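Local atomic coordinates of putative laminarinase (Phanerochaete chrysosporium, PDB entry 2W39), a protein that probably hydrolyses the glycosidic bonds of beta-glucans such as laminarin and lichenin, as a secreted family 16 glycoside hydrolase of a white-rot fungus. Residues S48-I53 against D88-P93; G184-M189 against N210-G215; W199-P202 against G206-P209. All coordinates share one frame; numbering follows the deposited sequence.

Contact 1 (S48-I53 against D88-P93); sequences SGDTLI and DVRHMP
Arg90 reaches across to the turn of 48-53 and closes on Asp50 end-on, with NH1 and NH2 both pointing at a single atom, the backbone carbonyl oxygen. The bond from NH2 to Asp50 O is the shorter and straighter of the two, at 2.9 Å and 152°; that from NH1 to the same Asp50 O is 3.2 Å. The carbonyl oxygen lies close to the guanidinium plane, whereas both nitrogens come to it from one face of the carbonyl, NH2 standing above that plane. Holding one acceptor between two N-H groups helps, together with Asp290, to fix the rotation of the guanidinium. The side chain gets there because it runs extended from CG to NE, which bridges backbones whose nearest CA atoms, those of Thr51 and Arg90, are still 9.2 Å apart. This fork is the close-fitting part of the contact, and Thr51 flanks it, with OG1 3.2 Å from Arg90 NH1. The outer side is looser. There the exposed Asp50 carboxylate adds a salt bridge from OD2 to Arg90 NH2 at 3.2 Å, but its plane is turned 58° from the guanidinium, so the two groups do not lie flat together in a paired arrangement. Gly49, with positive phi, lets the chain make the type II' turn from Ser48 to Thr51 that presents the Asp50 carbonyl. Arg90 NH1 makes a salt bridge to Asp290, the arginine's principal acidic partner, so two acids share the guanidinium, one at each end nitrogen. Arg90 and His91 form a classic beta bulge opposite Asp290, where the chain turns a corner after strand 83-89. Strand 288-297 lies between strands 51-55 and 83-89 in the antiparallel sheet, so the arginine spans this middle strand to the hairpin of 45-48 and 51-55.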
ATOM      1  N   SER A  48       2.486 -19.981   0.398  0.50 16.58           N
ATOM      2  CA  SER A  48       3.299 -21.205   0.333  0.50 17.05           C
ATOM      3  C   SER A  48       4.572 -21.034  -0.513  0.50 16.96           C
ATOM      4  O   SER A  48       4.581 -20.311  -1.519  0.50 17.39           O
ATOM      5  CB  SER A  48       2.454 -22.351  -0.226  0.50 17.08           C
ATOM      6  OG  SER A  48       3.075 -23.606  -0.007  0.50 17.45           O
ATOM      7  N   GLY A  49       5.642 -21.727  -0.121  1.00 16.77           N
ATOM      8  CA  GLY A  49       6.947 -21.556  -0.774  1.00 16.00           C
ATOM      9  C   GLY A  49       7.435 -20.133  -0.546  1.00 14.75           C
ATOM     10  O   GLY A  49       7.364 -19.637   0.577  1.00 16.24           O
ATOM     11  N   ASP A  50       7.875 -19.466  -1.608  1.00 13.63           N
ATOM     12  CA  ASP A  50       8.314 -18.069  -1.507  1.00 13.30           C
ATOM     13  C   ASP A  50       7.295 -17.099  -2.120  1.00 11.23           C
ATOM     14  O   ASP A  50       7.670 -16.072  -2.687  1.00 11.03           O
ATOM     15  CB  ASP A  50       9.723 -17.873  -2.105  1.00 15.53           C
ATOM     16  CG  ASP A  50       9.767 -18.069  -3.604  1.00 19.50           C
ATOM     17  OD1 ASP A  50       8.840 -18.675  -4.180  1.00 23.71           O
ATOM     18  OD2 ASP A  50      10.753 -17.604  -4.216  1.00 24.87           O
ATOM     19  N   THR A  51       6.015 -17.430  -1.988  1.00 10.30           N
ATOM     20  CA  THR A  51       4.942 -16.648  -2.588  1.00  9.99           C
ATOM     21  C   THR A  51       3.780 -16.433  -1.628  1.00  8.99           C
ATOM     22  O   THR A  51       3.296 -17.375  -0.984  1.00  9.74           O
ATOM     23  CB  THR A  51       4.418 -17.362  -3.852  1.00 11.29           C
ATOM     24  OG1 THR A  51       5.468 -17.409  -4.824  1.00 12.42           O
ATOM     25  CG2 THR A  51       3.244 -16.609  -4.456  1.00 12.12           C
ATOM     26  N   LEU A  52       3.328 -15.180  -1.570  1.00  7.60           N
ATOM     27  CA  LEU A  52       2.046 -14.834  -0.987  1.00  7.45           C
ATOM     28  C   LEU A  52       1.210 -14.208  -2.089  1.00  6.90           C
ATOM     29  O   LEU A  52       1.622 -13.198  -2.685  1.00  6.92           O
ATOM     30  CB  LEU A  52       2.215 -13.844   0.157  1.00  8.22           C
ATOM     31  CG  LEU A  52       0.928 -13.307   0.778  1.00  8.70           C
ATOM     32  CD1 LEU A  52       0.240 -14.349   1.616  1.00 10.08           C
ATOM     33  CD2 LEU A  52       1.163 -12.005   1.575  1.00  9.19           C
ATOM     34  N   ILE A  53       0.052 -14.803  -2.355  1.00  7.05           N
ATOM     35  CA  ILE A  53      -0.930 -14.198  -3.251  1.00  7.47           C
ATOM     36  C   ILE A  53      -2.122 -13.726  -2.439  1.00  6.60           C
ATOM     37  O   ILE A  53      -2.648 -14.467  -1.586  1.00  7.07           O
ATOM     38  CB  ILE A  53      -1.447 -15.217  -4.302  1.00  8.15           C
ATOM     39  CG1 ILE A  53      -0.320 -15.863  -5.109  1.00 11.20           C
ATOM     40  CG2 ILE A  53      -2.553 -14.614  -5.190  1.00  8.83           C
ATOM     41  CD1 ILE A  53       0.483 -14.888  -5.850  1.00 12.06           C
ATOM     42  N   ASP A  88       9.045  -6.778  -1.199  1.00  4.88           N
ATOM     43  CA  ASP A  88       9.530  -7.321  -2.479  1.00  5.50           C
ATOM     44  C   ASP A  88       8.286  -7.823  -3.202  1.00  4.96           C
ATOM     45  O   ASP A  88       7.728  -8.859  -2.825  1.00  5.25           O
ATOM     46  CB  ASP A  88      10.565  -8.427  -2.236  1.00  6.10           C
ATOM     47  CG  ASP A  88      11.132  -9.008  -3.509  1.00  6.77           C
ATOM     48  OD1 ASP A  88      10.667  -8.666  -4.605  1.00  7.59           O
ATOM     49  OD2 ASP A  88      12.053  -9.838  -3.395  1.00  9.82           O
ATOM     50  N   VAL A  89       7.828  -7.059  -4.192  1.00  5.31           N
ATOM     51  CA  VAL A  89       6.500  -7.247  -4.775  1.00  5.38           C
ATOM     52  C   VAL A  89       6.632  -7.604  -6.254  1.00  5.46           C
ATOM     53  O   VAL A  89       7.140  -6.816  -7.047  1.00  5.45           O
ATOM     54  CB  VAL A  89       5.660  -5.969  -4.639  1.00  5.47           C
ATOM     55  CG1 VAL A  89       4.278  -6.190  -5.243  1.00  6.01           C
ATOM     56  CG2 VAL A  89       5.546  -5.531  -3.161  1.00  6.50           C
ATOM     57  N   ARG A  90       6.178  -8.800  -6.612  1.00  5.63           N
ATOM     58  CA  ARG A  90       6.218  -9.272  -7.999  1.00  6.19           C
ATOM     59  C   ARG A  90       5.074  -8.681  -8.830  1.00  5.98           C
ATOM     60  O   ARG A  90       5.231  -8.472 -10.031  1.00  6.53           O
ATOM     61  CB  ARG A  90       6.156 -10.804  -8.060  1.00  6.76           C
ATOM     62  CG  ARG A  90       7.286 -11.481  -7.294  1.00  8.26           C
ATOM     63  CD  ARG A  90       7.306 -12.981  -7.613  1.00  9.81           C
ATOM     64  NE  ARG A  90       8.272 -13.733  -6.808  1.00 10.97           N
ATOM     65  CZ  ARG A  90       7.973 -14.461  -5.738  1.00  9.55           C
ATOM     66  NH1 ARG A  90       6.735 -14.527  -5.270  1.00 10.38           N
ATOM     67  NH2 ARG A  90       8.939 -15.124  -5.116  1.00 10.56           N
ATOM     68  N   HIS A  91       3.912  -8.469  -8.205  1.00  5.22           N
ATOM     69  CA  HIS A  91       2.693  -8.083  -8.911  1.00  5.52           C
ATOM     70  C   HIS A  91       1.799  -7.355  -7.916  1.00  4.90           C
ATOM     71  O   HIS A  91       1.732  -7.739  -6.745  1.00  5.13           O
ATOM     72  CB  HIS A  91       1.983  -9.342  -9.425  1.00  5.70           C
ATOM     73  CG  HIS A  91       0.923  -9.100 -10.460  1.00  5.54           C
ATOM     74  ND1 HIS A  91      -0.391  -8.816 -10.140  1.00  6.05           N
ATOM     75  CD2 HIS A  91       0.977  -9.161 -11.813  1.00  6.75           C
ATOM     76  CE1 HIS A  91      -1.097  -8.717 -11.257  1.00  5.93           C
ATOM     77  NE2 HIS A  91      -0.289  -8.915 -12.284  1.00  6.58           N
ATOM     78  N   MET A  92       1.118  -6.312  -8.377  1.00  4.75           N
ATOM     79  CA  MET A  92       0.081  -5.661  -7.575  1.00  4.82           C
ATOM     80  C   MET A  92      -1.239  -5.715  -8.336  1.00  5.06           C
ATOM     81  O   MET A  92      -1.266  -5.908  -9.556  1.00  5.52           O
ATOM     82  CB  MET A  92       0.433  -4.206  -7.251  1.00  5.27           C
ATOM     83  CG  MET A  92       0.330  -3.244  -8.432  1.00  5.97           C
ATOM     84  SD  MET A  92       0.444  -1.492  -7.975  1.00  5.76           S
ATOM     85  CE  MET A  92       2.177  -1.386  -7.448  1.00  6.28           C
ATOM     86  N   PRO A  93      -2.362  -5.568  -7.625  1.00  5.15           N
ATOM     87  CA  PRO A  93      -3.620  -5.662  -8.359  1.00  5.32           C
ATOM     88  C   PRO A  93      -3.751  -4.636  -9.461  1.00  5.61           C
ATOM     89  O   PRO A  93      -3.381  -3.462  -9.306  1.00  5.92           O
ATOM     90  CB  PRO A  93      -4.676  -5.424  -7.275  1.00  5.53           C
ATOM     91  CG  PRO A  93      -4.010  -5.923  -5.991  1.00  5.21           C
ATOM     92  CD  PRO A  93      -2.557  -5.497  -6.164  1.00  5.23           C
TER

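Contact 2 (G184-M189 against N210-G215); sequences GGWYAM and NDIASG
Trp186 meets the helix 210-214 with one face of its indole: Ala213 CA sits 3.9 Å from the centroid of the five-membered ring, a CH-pi contact 30° off the normal, and Ala213 CB touches CZ2 at 3.8 Å. Ile212 fills the angle at the root of the ring, its CG2 pressed against Trp186 CB at 3.4 Å. The other branch of Ile212, extended through chi2 (173°), carries CD1 on to Ala188 CB, 4.0 Å away. Trp186 and Ala188 are alternate residues of strand 185-189, both with side chains directed at the helix, and the short helix lies over this face of the family 16 beta-sandwich sheet, its axis 9.0 Å from the strand's. A water 2.8 Å from Ile212 O probably donates to it and accepts a weak bond from Trp186 NE1. An alanine in place of Trp186 would probably leave Ala213 without its ring platform, open a gap beneath the helix and deprive that water of its indole donor. Further out, Arg203 makes a cation-pi contact with the indole, and Trp224 packs on both Ala188 and Ile212. Asp211 OD2 ties the helix to Asn220 N and Trp224 NE1.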
ATOM      1  N   GLY A 184       7.357  -5.917 -11.278  1.00  6.15           N
ATOM      2  CA  GLY A 184       7.207  -5.292  -9.970  1.00  6.28           C
ATOM      3  C   GLY A 184       8.484  -4.623  -9.524  1.00  5.56           C
ATOM      4  O   GLY A 184       9.139  -3.917 -10.306  1.00  6.09           O
ATOM      5  N   GLY A 185       8.864  -4.832  -8.264  1.00  5.79           N
ATOM      6  CA  GLY A 185      10.030  -4.170  -7.700  1.00  6.09           C
ATOM      7  C   GLY A 185       9.952  -4.142  -6.197  1.00  5.46           C
ATOM      8  O   GLY A 185       9.208  -4.909  -5.583  1.00  5.71           O
ATOM      9  N   TRP A 186      10.751  -3.258  -5.612  1.00  5.03           N
ATOM     10  CA  TRP A 186      10.886  -3.170  -4.165  1.00  5.27           C
ATOM     11  C   TRP A 186      10.433  -1.806  -3.696  1.00  5.19           C
ATOM     12  O   TRP A 186      10.782  -0.763  -4.282  1.00  5.87           O
ATOM     13  CB  TRP A 186      12.334  -3.352  -3.725  1.00  5.94           C
ATOM     14  CG  TRP A 186      12.918  -4.692  -4.019  1.00  6.38           C
ATOM     15  CD1 TRP A 186      12.943  -5.770  -3.170  1.00  6.82           C
ATOM     16  CD2 TRP A 186      13.594  -5.096  -5.215  1.00  6.83           C
ATOM     17  NE1 TRP A 186      13.593  -6.819  -3.771  1.00  7.82           N
ATOM     18  CE2 TRP A 186      14.001  -6.436  -5.024  1.00  7.24           C
ATOM     19  CE3 TRP A 186      13.886  -4.457  -6.435  1.00  6.76           C
ATOM     20  CZ2 TRP A 186      14.708  -7.156  -5.999  1.00  8.10           C
ATOM     21  CZ3 TRP A 186      14.606  -5.175  -7.405  1.00  7.96           C
ATOM     22  CH2 TRP A 186      15.003  -6.515  -7.176  1.00  8.20           C
ATOM     23  N   TYR A 187       9.635  -1.803  -2.638  1.00  4.67           N
ATOM     24  CA  TYR A 187       9.303  -0.582  -1.893  1.00  4.91           C
ATOM     25  C   TYR A 187       9.905  -0.707  -0.515  1.00  4.58           C
ATOM     26  O   TYR A 187       9.719  -1.733   0.157  1.00  5.73           O
ATOM     27  CB  TYR A 187       7.791  -0.396  -1.787  1.00  4.76           C
ATOM     28  CG  TYR A 187       7.210   0.324  -2.987  1.00  5.15           C
ATOM     29  CD1 TYR A 187       6.695  -0.371  -4.085  1.00  5.33           C
ATOM     30  CD2 TYR A 187       7.199   1.722  -3.020  1.00  5.15           C
ATOM     31  CE1 TYR A 187       6.165   0.328  -5.182  1.00  5.63           C
ATOM     32  CE2 TYR A 187       6.701   2.413  -4.117  1.00  5.40           C
ATOM     33  CZ  TYR A 187       6.187   1.707  -5.184  1.00  5.15           C
ATOM     34  OH  TYR A 187       5.718   2.439  -6.244  1.00  5.89           O
ATOM     35  N   ALA A 188      10.596   0.338  -0.063  1.00  4.74           N
ATOM     36  CA  ALA A 188      11.158   0.364   1.291  1.00  4.92           C
ATOM     37  C   ALA A 188      10.728   1.660   1.955  1.00  4.85           C
ATOM     38  O   ALA A 188      10.703   2.719   1.323  1.00  5.68           O
ATOM     39  CB  ALA A 188      12.670   0.258   1.247  1.00  5.51           C
ATOM     40  N   MET A 189      10.400   1.581   3.238  1.00  4.72           N
ATOM     41  CA  MET A 189       9.979   2.758   3.994  1.00  4.73           C
ATOM     42  C   MET A 189      10.775   2.781   5.283  1.00  4.86           C
ATOM     43  O   MET A 189      10.773   1.787   6.016  1.00  5.43           O
ATOM     44  CB  MET A 189       8.467   2.696   4.249  1.00  5.26           C
ATOM     45  CG  MET A 189       7.829   3.930   4.889  1.00  6.65           C
ATOM     46  SD  MET A 189       8.223   4.164   6.643  1.00  5.98           S
ATOM     47  CE  MET A 189       7.453   2.723   7.366  1.00  9.51           C
ATOM     48  N   ASN A 210      21.717  -3.525  -2.443  1.00  8.07           N
ATOM     49  CA  ASN A 210      21.683  -4.932  -2.061  1.00  7.81           C
ATOM     50  C   ASN A 210      20.861  -5.159  -0.783  1.00  7.51           C
ATOM     51  O   ASN A 210      20.158  -6.158  -0.651  1.00  7.99           O
ATOM     52  CB  ASN A 210      23.095  -5.491  -1.927  1.00  7.91           C
ATOM     53  CG  ASN A 210      23.100  -6.970  -1.743  1.00  7.91           C
ATOM     54  OD1 ASN A 210      23.169  -7.731  -2.726  1.00 10.47           O
ATOM     55  ND2 ASN A 210      22.995  -7.410  -0.508  1.00  7.93           N
ATOM     56  N   ASP A 211      20.958  -4.221   0.162  1.00  7.54           N
ATOM     57  CA  ASP A 211      20.185  -4.311   1.406  1.00  7.52           C
ATOM     58  C   ASP A 211      18.698  -4.532   1.133  1.00  7.24           C
ATOM     59  O   ASP A 211      18.034  -5.297   1.828  1.00  8.25           O
ATOM     60  CB  ASP A 211      20.276  -2.998   2.176  1.00  7.56           C
ATOM     61  CG  ASP A 211      21.574  -2.802   2.905  1.00  7.71           C
ATOM     62  OD1 ASP A 211      22.425  -3.723   2.934  1.00  8.43           O
ATOM     63  OD2 ASP A 211      21.717  -1.699   3.473  1.00  8.15           O
ATOM     64  N   ILE A 212      18.183  -3.809   0.149  1.00  6.87           N
ATOM     65  CA  ILE A 212      16.777  -3.904  -0.228  1.00  7.30           C
ATOM     66  C   ILE A 212      16.515  -5.171  -1.035  1.00  7.53           C
ATOM     67  O   ILE A 212      15.572  -5.905  -0.741  1.00  8.68           O
ATOM     68  CB  ILE A 212      16.347  -2.649  -1.015  1.00  7.32           C
ATOM     69  CG1 ILE A 212      16.300  -1.419  -0.086  1.00  7.92           C
ATOM     70  CG2 ILE A 212      15.011  -2.856  -1.735  1.00  8.24           C
ATOM     71  CD1 ILE A 212      16.046  -0.113  -0.793  1.00  8.85           C
ATOM     72  N   ALA A 213      17.343  -5.425  -2.046  1.00  8.01           N
ATOM     73  CA  ALA A 213      17.064  -6.492  -3.000  1.00  8.70           C
ATOM     74  C   ALA A 213      17.221  -7.893  -2.404  1.00  8.79           C
ATOM     75  O   ALA A 213      16.440  -8.782  -2.727  1.00  9.51           O
ATOM     76  CB  ALA A 213      17.939  -6.317  -4.220  1.00  8.96           C
ATOM     77  N   SER A 214      18.212  -8.081  -1.536  1.00  8.94           N
ATOM     78  CA  SER A 214      18.523  -9.420  -1.016  1.00  9.81           C
ATOM     79  C   SER A 214      18.092  -9.689   0.413  1.00 10.62           C
ATOM     80  O   SER A 214      18.148 -10.831   0.872  1.00 11.88           O
ATOM     81  CB  SER A 214      20.012  -9.698  -1.153  1.00 10.48           C
ATOM     82  OG  SER A 214      20.287  -9.921  -2.518  1.00 11.26           O
ATOM     83  N   GLY A 215      17.728  -8.642   1.134  1.00 10.34           N
ATOM     84  CA  GLY A 215      17.223  -8.818   2.486  1.00 10.37           C
ATOM     85  C   GLY A 215      18.159  -9.444   3.507  1.00 10.53           C
ATOM     86  O   GLY A 215      17.746 -10.339   4.232  1.00 12.04           O
TER
HETATM   87  O   HOH W   1      13.924  -8.163  -0.982  1.00 17.79           O

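Contact 3 (W199-P202 against G206-P209); sequences WFFP and GNVP
Phe201 is the residue over which the returning chain 206-209 folds, and three successive residues touch it. Asn207 comes first, at the exposed border: its amide stands nearly perpendicular to the ring, with planes 80° apart, and ND2 lies 3.9 Å from Phe201 CD2. Val208 follows with its CA approaching the ring obliquely, an off-centre CH-pi contact 4.3 Å from the centroid of the Phe201 ring. Its CG2, set anti to the backbone N, reaches back to Phe201 CB at 3.7 Å, and the residue also leans on Trp186 and Ala213. Pro209 then lays CD over one face of the Phe201 ring, displaced toward the rim, 3.6 Å from the centroid and 19° off the normal; the same CD approaches Phe201 CZ to 3.4 Å. Phe201 offers this face with CG anti to its own carbonyl carbon (chi1 -68°), and Ile212 of the following helix also touches its side chain. No hydrogen bond joins the two segments, so the turn rests on apolar and CH-pi contacts to one aromatic ring. Pro209 occupies the N-cap position of helix 210-214: this is a strand-loop-helix connection, in which the chain leaves strand 195-202 and doubles back across its aromatic side chain, at the surface of the beta-sandwich.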
ATOM      1  N   TRP A 199      11.421   4.579  -0.658  1.00  4.78           N
ATOM      2  CA  TRP A 199      12.164   4.352  -1.898  1.00  5.20           C
ATOM      3  C   TRP A 199      11.408   3.331  -2.737  1.00  5.26           C
ATOM      4  O   TRP A 199      10.949   2.303  -2.208  1.00  5.58           O
ATOM      5  CB  TRP A 199      13.533   3.735  -1.630  1.00  6.31           C
ATOM      6  CG  TRP A 199      14.548   4.565  -0.919  1.00  6.20           C
ATOM      7  CD1 TRP A 199      15.602   5.227  -1.486  1.00  7.10           C
ATOM      8  CD2 TRP A 199      14.655   4.768   0.498  1.00  5.76           C
ATOM      9  NE1 TRP A 199      16.352   5.846  -0.507  1.00  7.09           N
ATOM     10  CE2 TRP A 199      15.791   5.580   0.718  1.00  6.50           C
ATOM     11  CE3 TRP A 199      13.905   4.327   1.605  1.00  5.94           C
ATOM     12  CZ2 TRP A 199      16.210   5.956   2.004  1.00  6.98           C
ATOM     13  CZ3 TRP A 199      14.315   4.702   2.871  1.00  6.40           C
ATOM     14  CH2 TRP A 199      15.455   5.508   3.062  1.00  6.68           C
ATOM     15  N   PHE A 200      11.334   3.581  -4.044  1.00  4.98           N
ATOM     16  CA  PHE A 200      10.923   2.576  -4.995  1.00  5.13           C
ATOM     17  C   PHE A 200      12.076   2.226  -5.923  1.00  5.10           C
ATOM     18  O   PHE A 200      12.682   3.124  -6.492  1.00  5.83           O
ATOM     19  CB  PHE A 200       9.758   3.066  -5.866  1.00  5.55           C
ATOM     20  CG  PHE A 200       9.450   2.113  -6.976  1.00  6.28           C
ATOM     21  CD1 PHE A 200       9.086   0.795  -6.686  1.00  7.23           C
ATOM     22  CD2 PHE A 200       9.612   2.486  -8.308  1.00  7.97           C
ATOM     23  CE1 PHE A 200       8.851  -0.113  -7.701  1.00  9.40           C
ATOM     24  CE2 PHE A 200       9.374   1.538  -9.331  1.00  9.94           C
ATOM     25  CZ  PHE A 200       8.996   0.271  -8.995  1.00  9.81           C
ATOM     26  N   PHE A 201      12.336   0.930  -6.104  1.00  5.07           N
ATOM     27  CA  PHE A 201      13.281   0.429  -7.110  1.00  5.97           C
ATOM     28  C   PHE A 201      12.585  -0.583  -7.998  1.00  6.21           C
ATOM     29  O   PHE A 201      12.090  -1.585  -7.509  1.00  6.01           O
ATOM     30  CB  PHE A 201      14.507  -0.212  -6.460  1.00  6.83           C
ATOM     31  CG  PHE A 201      15.366   0.781  -5.752  1.00  7.50           C
ATOM     32  CD1 PHE A 201      15.207   1.013  -4.396  1.00  7.92           C
ATOM     33  CD2 PHE A 201      16.287   1.543  -6.458  1.00  8.60           C
ATOM     34  CE1 PHE A 201      15.970   1.982  -3.747  1.00  8.95           C
ATOM     35  CE2 PHE A 201      17.050   2.493  -5.815  1.00 10.11           C
ATOM     36  CZ  PHE A 201      16.889   2.715  -4.464  1.00  9.29           C
ATOM     37  N   PRO A 202      12.533  -0.312  -9.314  0.50  6.40           N
ATOM     38  CA  PRO A 202      12.042  -1.272 -10.308  0.50  6.95           C
ATOM     39  C   PRO A 202      12.750  -2.625 -10.237  0.50  6.91           C
ATOM     40  O   PRO A 202      13.937  -2.695  -9.877  0.50  7.19           O
ATOM     41  CB  PRO A 202      12.364  -0.575 -11.636  0.50  7.47           C
ATOM     42  CG  PRO A 202      12.272   0.895 -11.296  0.50  7.61           C
ATOM     43  CD  PRO A 202      12.908   0.973  -9.938  0.50  7.10           C
ATOM     44  N   GLY A 206      19.296  -1.304 -12.193  1.00 10.87           N
ATOM     45  CA  GLY A 206      20.720  -1.623 -12.082  1.00 11.18           C
ATOM     46  C   GLY A 206      21.314  -1.157 -10.766  1.00 11.33           C
ATOM     47  O   GLY A 206      22.369  -1.651 -10.345  1.00 13.12           O
ATOM     48  N   ASN A 207      20.608  -0.237 -10.101  1.00 11.33           N
ATOM     49  CA  ASN A 207      21.092   0.485  -8.933  1.00 11.82           C
ATOM     50  C   ASN A 207      20.336   0.202  -7.636  1.00 11.49           C
ATOM     51  O   ASN A 207      20.438   0.977  -6.686  1.00 12.32           O
ATOM     52  CB  ASN A 207      21.099   2.007  -9.197  1.00 12.75           C
ATOM     53  CG  ASN A 207      19.697   2.611  -9.298  1.00 15.02           C
ATOM     54  OD1 ASN A 207      19.533   3.836  -9.188  1.00 19.62           O
ATOM     55  ND2 ASN A 207      18.691   1.781  -9.522  1.00 14.26           N
ATOM     56  N   VAL A 208      19.594  -0.899  -7.570  1.00 10.11           N
ATOM     57  CA  VAL A 208      18.894  -1.249  -6.332  1.00  9.69           C
ATOM     58  C   VAL A 208      19.906  -1.630  -5.231  1.00  8.67           C
ATOM     59  O   VAL A 208      20.759  -2.497  -5.441  1.00  8.49           O
ATOM     60  CB  VAL A 208      17.823  -2.370  -6.546  1.00  9.91           C
ATOM     61  CG1 VAL A 208      18.378  -3.663  -7.131  1.00 11.18           C
ATOM     62  CG2 VAL A 208      17.060  -2.652  -5.246  1.00  9.22           C
ATOM     63  N   PRO A 209      19.834  -0.974  -4.062  1.00  8.74           N
ATOM     64  CA  PRO A 209      20.709  -1.373  -2.961  1.00  8.62           C
ATOM     65  C   PRO A 209      20.583  -2.855  -2.632  1.00  7.95           C
ATOM     66  O   PRO A 209      19.475  -3.373  -2.505  1.00  7.86           O
ATOM     67  CB  PRO A 209      20.221  -0.508  -1.791  1.00  9.30           C
ATOM     68  CG  PRO A 209      19.681   0.712  -2.466  1.00  9.37           C
ATOM     69  CD  PRO A 209      18.984   0.175  -3.690  1.00  9.74           C
TER

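How the contacts relate
From the N terminus, contact 1 comes first: it closes the long excursion from the turn at 48-53 to the corner at 88-93, which contains strand 69-76 of the second sheet. Contact 2 opens only afterwards, at 184-189, and closes at 210-215; contact 3, between 199-202 and 206-209, lies wholly within that span. Strands 83-89, 185-191 and 195-202 are consecutive neighbours in the antiparallel sheet and link all three. Gly185 N probably bonds to Val89 O at 2.9 Å between contacts 1 and 2, and Trp186 N probably bonds to Phe201 O between contacts 2 and 3. Contacts 2 and 3 together bind helix 210-214 and its approach loop to the sheet.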